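Local coordinates for transcriptional regulator (Mesorhizobium loti, PDB 3BHQ), which probably binds DNA as a TetR-family transcription factor, through a helix-turn-helix domain joined to an all-helical C-terminal domain, at residues Ala23-Lys28 with Thr58-Val63; Lys28-Thr33 with Asp120-Leu125. One frame throughout, in Å; residues are numbered along the deposited sequence. Where two conformers were deposited one is given.

Interaction 1: Ala23-Lys28 with Thr58-Val63. With EDO (1,2-ethanediol), chain E; EDO (1,2-ethanediol), chain K.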
# COMPACT_ATOMS: atom_id res chain seq x y z
N ALA A 23 -1.69 1.50 -22.13
CA ALA A 23 -3.00 2.17 -22.17
C ALA A 23 -4.16 1.17 -22.24
O ALA A 23 -5.19 1.33 -21.58
CB ALA A 23 -3.06 3.15 -23.36
N ALA A 24 -4.00 0.13 -23.07
CA ALA A 24 -5.03 -0.91 -23.26
C ALA A 24 -5.31 -1.68 -21.98
O ALA A 24 -6.48 -1.86 -21.59
CB ALA A 24 -4.65 -1.88 -24.42
N PHE A 25 -4.25 -2.16 -21.33
CA PHE A 25 -4.40 -2.84 -20.04
C PHE A 25 -5.06 -1.96 -18.98
O PHE A 25 -5.96 -2.42 -18.30
CB PHE A 25 -3.07 -3.40 -19.51
CG PHE A 25 -2.50 -4.54 -20.31
CD1 PHE A 25 -3.30 -5.63 -20.67
CD2 PHE A 25 -1.14 -4.58 -20.63
CE1 PHE A 25 -2.77 -6.69 -21.39
CE2 PHE A 25 -0.60 -5.67 -21.35
CZ PHE A 25 -1.42 -6.72 -21.72
N ILE A 26 -4.65 -0.70 -18.89
CA ILE A 26 -5.27 0.24 -17.92
C ILE A 26 -6.74 0.46 -18.22
O ILE A 26 -7.59 0.39 -17.34
CB ILE A 26 -4.49 1.56 -17.83
CG1 ILE A 26 -3.15 1.30 -17.12
CG2 ILE A 26 -5.34 2.67 -17.12
CD1 ILE A 26 -2.15 2.44 -17.13
N SER A 27 -7.07 0.64 -19.50
CA SER A 27 -8.43 0.88 -19.91
C SER A 27 -9.37 -0.33 -19.81
O SER A 27 -10.50 -0.19 -19.40
CB SER A 27 -8.42 1.42 -21.36
OG SER A 27 -9.73 1.67 -21.85
N LYS A 28 -8.88 -1.51 -20.18
CA LYS A 28 -9.73 -2.69 -20.32
C LYS A 28 -9.44 -3.82 -19.37
O LYS A 28 -10.25 -4.75 -19.29
CB LYS A 28 -9.54 -3.24 -21.74
CG LYS A 28 -9.73 -2.23 -22.88
CD LYS A 28 -11.15 -1.77 -22.98
CE LYS A 28 -11.36 -0.92 -24.24
NZ LYS A 28 -10.59 0.38 -24.19
N THR A 58 3.41 -12.06 -21.34
CA THR A 58 4.77 -11.55 -21.55
C THR A 58 4.77 -10.05 -21.79
O THR A 58 5.57 -9.30 -21.19
CB THR A 58 5.47 -12.33 -22.68
OG1 THR A 58 5.47 -13.74 -22.37
CG2 THR A 58 6.92 -11.84 -22.89
N LEU A 59 3.85 -9.58 -22.64
CA LEU A 59 3.74 -8.17 -22.94
C LEU A 59 3.38 -7.35 -21.67
O LEU A 59 3.94 -6.29 -21.46
CB LEU A 59 2.71 -7.96 -24.05
CG LEU A 59 2.44 -6.52 -24.52
CD1 LEU A 59 3.69 -5.68 -24.77
CD2 LEU A 59 1.55 -6.49 -25.79
N PHE A 60 2.49 -7.89 -20.83
CA PHE A 60 2.12 -7.22 -19.56
C PHE A 60 3.38 -7.07 -18.67
O PHE A 60 3.60 -6.04 -18.03
CB PHE A 60 1.03 -8.01 -18.84
CG PHE A 60 0.16 -7.23 -17.85
CD1 PHE A 60 0.45 -5.92 -17.43
CD2 PHE A 60 -0.93 -7.87 -17.27
CE1 PHE A 60 -0.40 -5.27 -16.52
CE2 PHE A 60 -1.76 -7.22 -16.34
CZ PHE A 60 -1.50 -5.94 -15.99
N GLY A 61 4.24 -8.09 -18.66
CA GLY A 61 5.48 -8.02 -17.92
C GLY A 61 6.39 -6.90 -18.41
O GLY A 61 6.98 -6.16 -17.61
N GLU A 62 6.50 -6.74 -19.73
CA GLU A 62 7.26 -5.63 -20.31
C GLU A 62 6.67 -4.24 -19.99
O GLU A 62 7.41 -3.27 -19.87
CB GLU A 62 7.45 -5.83 -21.82
CG GLU A 62 8.38 -6.97 -22.11
CD GLU A 62 9.84 -6.63 -21.77
OE1 GLU A 62 10.34 -5.54 -22.14
OE2 GLU A 62 10.48 -7.46 -21.19
N VAL A 63 5.33 -4.15 -19.95
CA VAL A 63 4.64 -2.90 -19.56
C VAL A 63 5.07 -2.53 -18.14
O VAL A 63 5.44 -1.38 -17.87
CB VAL A 63 3.11 -3.07 -19.64
CG1 VAL A 63 2.35 -2.00 -18.82
CG2 VAL A 63 2.69 -3.07 -21.12
C1 EDO E . -7.39 2.08 -24.51
O1 EDO E . -7.10 3.40 -24.97
C2 EDO E . -7.08 1.05 -25.59
O2 EDO E . -7.97 -0.07 -25.53
C1 EDO K . -9.55 -2.50 -15.68
O1 EDO K . -9.84 -3.07 -14.40
C2 EDO K . -10.52 -1.37 -15.98
O2 EDO K . -11.57 -1.85 -16.81
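Phe25 and Phe60 lay their rings against each other where helix 9-28 crosses helix 56-83. The stack is face to face, with centroids 4.4 Å apart and planes tilted by 23°. It is not an even overlay: CG of Phe25 lies over the centre of the Phe60 ring, whereas CG of Phe60 comes over the rim of the Phe25 ring. CE2 of Phe25 also reaches the backbone of the other helix, 3.6 Å from Phe60 CA, and lies 3.8 Å from Phe60 CB. Phe25 therefore gives up the most surface here, its ring covering both the aromatic side chain and the helix wall that carries it. With CG anti to its carbonyl carbon (chi1 -68°), Phe25 reaches across to that wall; Phe60, with CG anti to the backbone N, sets its ring over the face of Phe25. Val63, one helical turn on from Leu59, closes the rim of the Phe25 ring with CG2, 4.1 Å from Phe25 CD2. Leu59 adds a looser touch, its CG 4.5 Å from Phe25 CE2. No hydrogen bond links the segments, and the four touching residues are all buried. The axes of the two segments come within 11.2 Å and cross at 102°, a nearly perpendicular crossing that two large rings can span. Leu59 also packs on Met35 and Ile38 of helix 35-42, and Phe60 on Leu111 and Leu114 of helix 106-117. The arrangement belongs to the hydrophobic core of the TetR-type DNA-binding domain, where the first helix packs on the long helix following the helix-turn-helix.

Interaction 2: Lys28-Thr33 with Asp120-Leu125. With EDO (1,2-ethanediol), chain H; EDO (1,2-ethanediol), chain E; EDO (1,2-ethanediol), chain L.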
# COMPACT_ATOMS: atom_id res chain seq x y z
N LYS A 28 -8.88 -1.51 -20.18
CA LYS A 28 -9.73 -2.69 -20.32
C LYS A 28 -9.44 -3.82 -19.37
O LYS A 28 -10.25 -4.75 -19.29
CB LYS A 28 -9.54 -3.24 -21.74
CG LYS A 28 -9.73 -2.23 -22.88
CD LYS A 28 -11.15 -1.77 -22.98
CE LYS A 28 -11.36 -0.92 -24.24
NZ LYS A 28 -10.59 0.38 -24.19
N GLY A 29 -8.28 -3.78 -18.70
CA GLY A 29 -7.82 -4.91 -17.91
C GLY A 29 -7.23 -5.96 -18.84
O GLY A 29 -7.39 -5.92 -20.07
N TYR A 30 -6.53 -6.92 -18.25
CA TYR A 30 -5.90 -7.99 -19.01
C TYR A 30 -6.87 -8.78 -19.88
O TYR A 30 -6.63 -8.95 -21.08
CB TYR A 30 -5.18 -8.90 -18.02
CG TYR A 30 -4.41 -10.01 -18.62
CD1 TYR A 30 -3.15 -9.77 -19.18
CD2 TYR A 30 -4.90 -11.32 -18.61
CE1 TYR A 30 -2.41 -10.79 -19.73
CE2 TYR A 30 -4.16 -12.36 -19.15
CZ TYR A 30 -2.90 -12.08 -19.72
OH TYR A 30 -2.14 -13.08 -20.24
N ASP A 31 -8.01 -9.20 -19.31
CA ASP A 31 -8.99 -9.99 -20.06
C ASP A 31 -9.77 -9.21 -21.08
O ASP A 31 -10.33 -9.81 -21.98
CB ASP A 31 -10.02 -10.67 -19.14
CG ASP A 31 -9.45 -11.79 -18.33
OD1 ASP A 31 -8.48 -12.44 -18.80
OD2 ASP A 31 -10.01 -12.06 -17.24
N GLY A 32 -9.79 -7.89 -20.96
CA GLY A 32 -10.55 -7.02 -21.86
C GLY A 32 -9.83 -6.59 -23.13
O GLY A 32 -10.43 -5.89 -23.94
N THR A 33 -8.56 -6.95 -23.26
CA THR A 33 -7.78 -6.60 -24.46
C THR A 33 -7.11 -7.83 -25.03
O THR A 33 -7.26 -8.94 -24.51
CB THR A 33 -6.80 -5.42 -24.19
OG1 THR A 33 -6.26 -4.94 -25.45
CG2 THR A 33 -5.66 -5.82 -23.27
N ASP A 120 -1.97 -13.35 -7.71
CA ASP A 120 -2.07 -14.82 -7.75
C ASP A 120 -2.01 -15.38 -9.15
O ASP A 120 -1.35 -16.38 -9.38
CB ASP A 120 -3.36 -15.30 -7.07
CG ASP A 120 -3.35 -15.03 -5.58
OD1 ASP A 120 -2.39 -15.42 -4.88
OD2 ASP A 120 -4.30 -14.39 -5.10
N ARG A 121 -2.70 -14.72 -10.09
CA ARG A 121 -2.77 -15.16 -11.48
C ARG A 121 -1.42 -15.02 -12.20
O ARG A 121 -1.00 -15.92 -12.98
CB ARG A 121 -3.81 -14.31 -12.19
CG ARG A 121 -4.17 -14.77 -13.53
CD ARG A 121 -5.19 -13.88 -14.12
NE ARG A 121 -5.62 -14.41 -15.40
CZ ARG A 121 -6.50 -13.83 -16.21
NH1 ARG A 121 -7.07 -12.68 -15.88
NH2 ARG A 121 -6.79 -14.44 -17.36
N MSE A 122 -0.78 -13.86 -12.01
CA MSE A 122 0.51 -13.56 -12.68
C MSE A 122 1.42 -12.91 -11.63
O MSE A 122 1.65 -11.69 -11.66
CB MSE A 122 0.29 -12.64 -13.89
CG MSE A 122 -0.43 -13.30 -15.05
SE MSE A 122 -0.83 -12.16 -16.55
CE MSE A 122 -2.29 -11.19 -15.75
N PRO A 123 1.93 -13.72 -10.69
CA PRO A 123 2.73 -13.21 -9.56
C PRO A 123 3.97 -12.47 -10.00
O PRO A 123 4.44 -11.61 -9.28
CB PRO A 123 3.07 -14.47 -8.75
CG PRO A 123 2.80 -15.60 -9.62
CD PRO A 123 1.85 -15.19 -10.67
N GLN A 124 4.48 -12.81 -11.19
CA GLN A 124 5.70 -12.15 -11.70
C GLN A 124 5.58 -10.64 -11.91
O GLN A 124 6.59 -9.94 -11.88
CB GLN A 124 6.22 -12.84 -12.95
CG GLN A 124 5.44 -12.65 -14.22
CD GLN A 124 4.19 -13.47 -14.36
OE1 GLN A 124 3.76 -14.19 -13.46
NE2 GLN A 124 3.60 -13.38 -15.58
N LEU A 125 4.37 -10.16 -12.15
CA LEU A 125 4.15 -8.73 -12.40
C LEU A 125 4.48 -7.94 -11.12
O LEU A 125 5.26 -6.98 -11.17
CB LEU A 125 2.70 -8.43 -12.84
CG LEU A 125 2.21 -9.18 -14.12
CD1 LEU A 125 0.73 -8.86 -14.39
CD2 LEU A 125 3.11 -8.89 -15.30
C1 EDO H . -2.41 -15.66 -17.27
O1 EDO H . -3.65 -16.17 -16.76
C2 EDO H . -2.19 -16.18 -18.69
O2 EDO H . -3.03 -15.47 -19.61
C1 EDO E . -7.39 2.08 -24.51
O1 EDO E . -7.10 3.40 -24.97
C2 EDO E . -7.08 1.05 -25.59
O2 EDO E . -7.97 -0.07 -25.53
C1 EDO L . -5.07 -11.36 -5.70
O1 EDO L . -5.86 -12.54 -5.47
C2 EDO L . -6.05 -10.19 -5.71
O2 EDO L . -7.02 -10.30 -6.78
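A selenomethionine lies over one face of the Tyr30 ring: CE of Met122 stands 3.7 Å from the ring centroid, only 8° off the normal, and SE follows at 4.0 Å, a little further off it. Methyl and selenium thus share one face, a CH-pi contact joined to a Met-aromatic one. The bend at the end of the Met122 chain lays the SE-CE bond over the ring. Arg121, in one of its two modelled conformers, approaches the same ring obliquely, the guanidinium plane turned 81° from it, with Tyr30 CD2 over the guanidinium face and 3.7 Å from Arg121 NH1. In this conformer Asp31 takes the guanidinium at its edge in a salt bridge. The main bond runs from Arg121 NH2 to the syn lone pair of Asp31 OD1, at 3.0 Å and 154°, while NH1 makes weak bonds to both carboxylate oxygens. The carboxylate and guanidinium planes are well inclined to each other. An ethanediol, probably from the crystallisation liquor, bridges Tyr30 OH and Arg121 NE. Without the ring, as with an alanine at Tyr30, the Met122 methyl and selenium would probably lose the face they rest on and the Arg121 guanidinium its neighbour. Lys56 holds the carbonyls of Tyr30 and Thr33 and makes a cation-pi contact with the Tyr30 ring. The contact is an interdomain junction of the TetR fold, joining the type I turn after the first helix to the loop that leads into helix 123-150.

Overall arrangement
Interactions 1 and 2 are neighbours, their centres 8 Å apart, and meet around Phe60. Its CD2 lies 3.5 Å from Tyr30 CD1 and equally 3.5 Å from Leu125 CD1, so the buried core of interaction 1 runs on into the partly exposed junction of interaction 2. Thr33 makes a second link, its CG2 3.5 Å from Phe25 CD1. Lys28 ends helix 9-28 and leads directly into the turn of interaction 2, so a helix packed in the DNA-binding domain carries the loop that meets residues 120-125. Helix 35-42, part of the predicted helix-turn-helix, follows this loop. Interaction 1 lies within the DNA-binding domain; of the two, only interaction 2 joins it to the C-terminal domain.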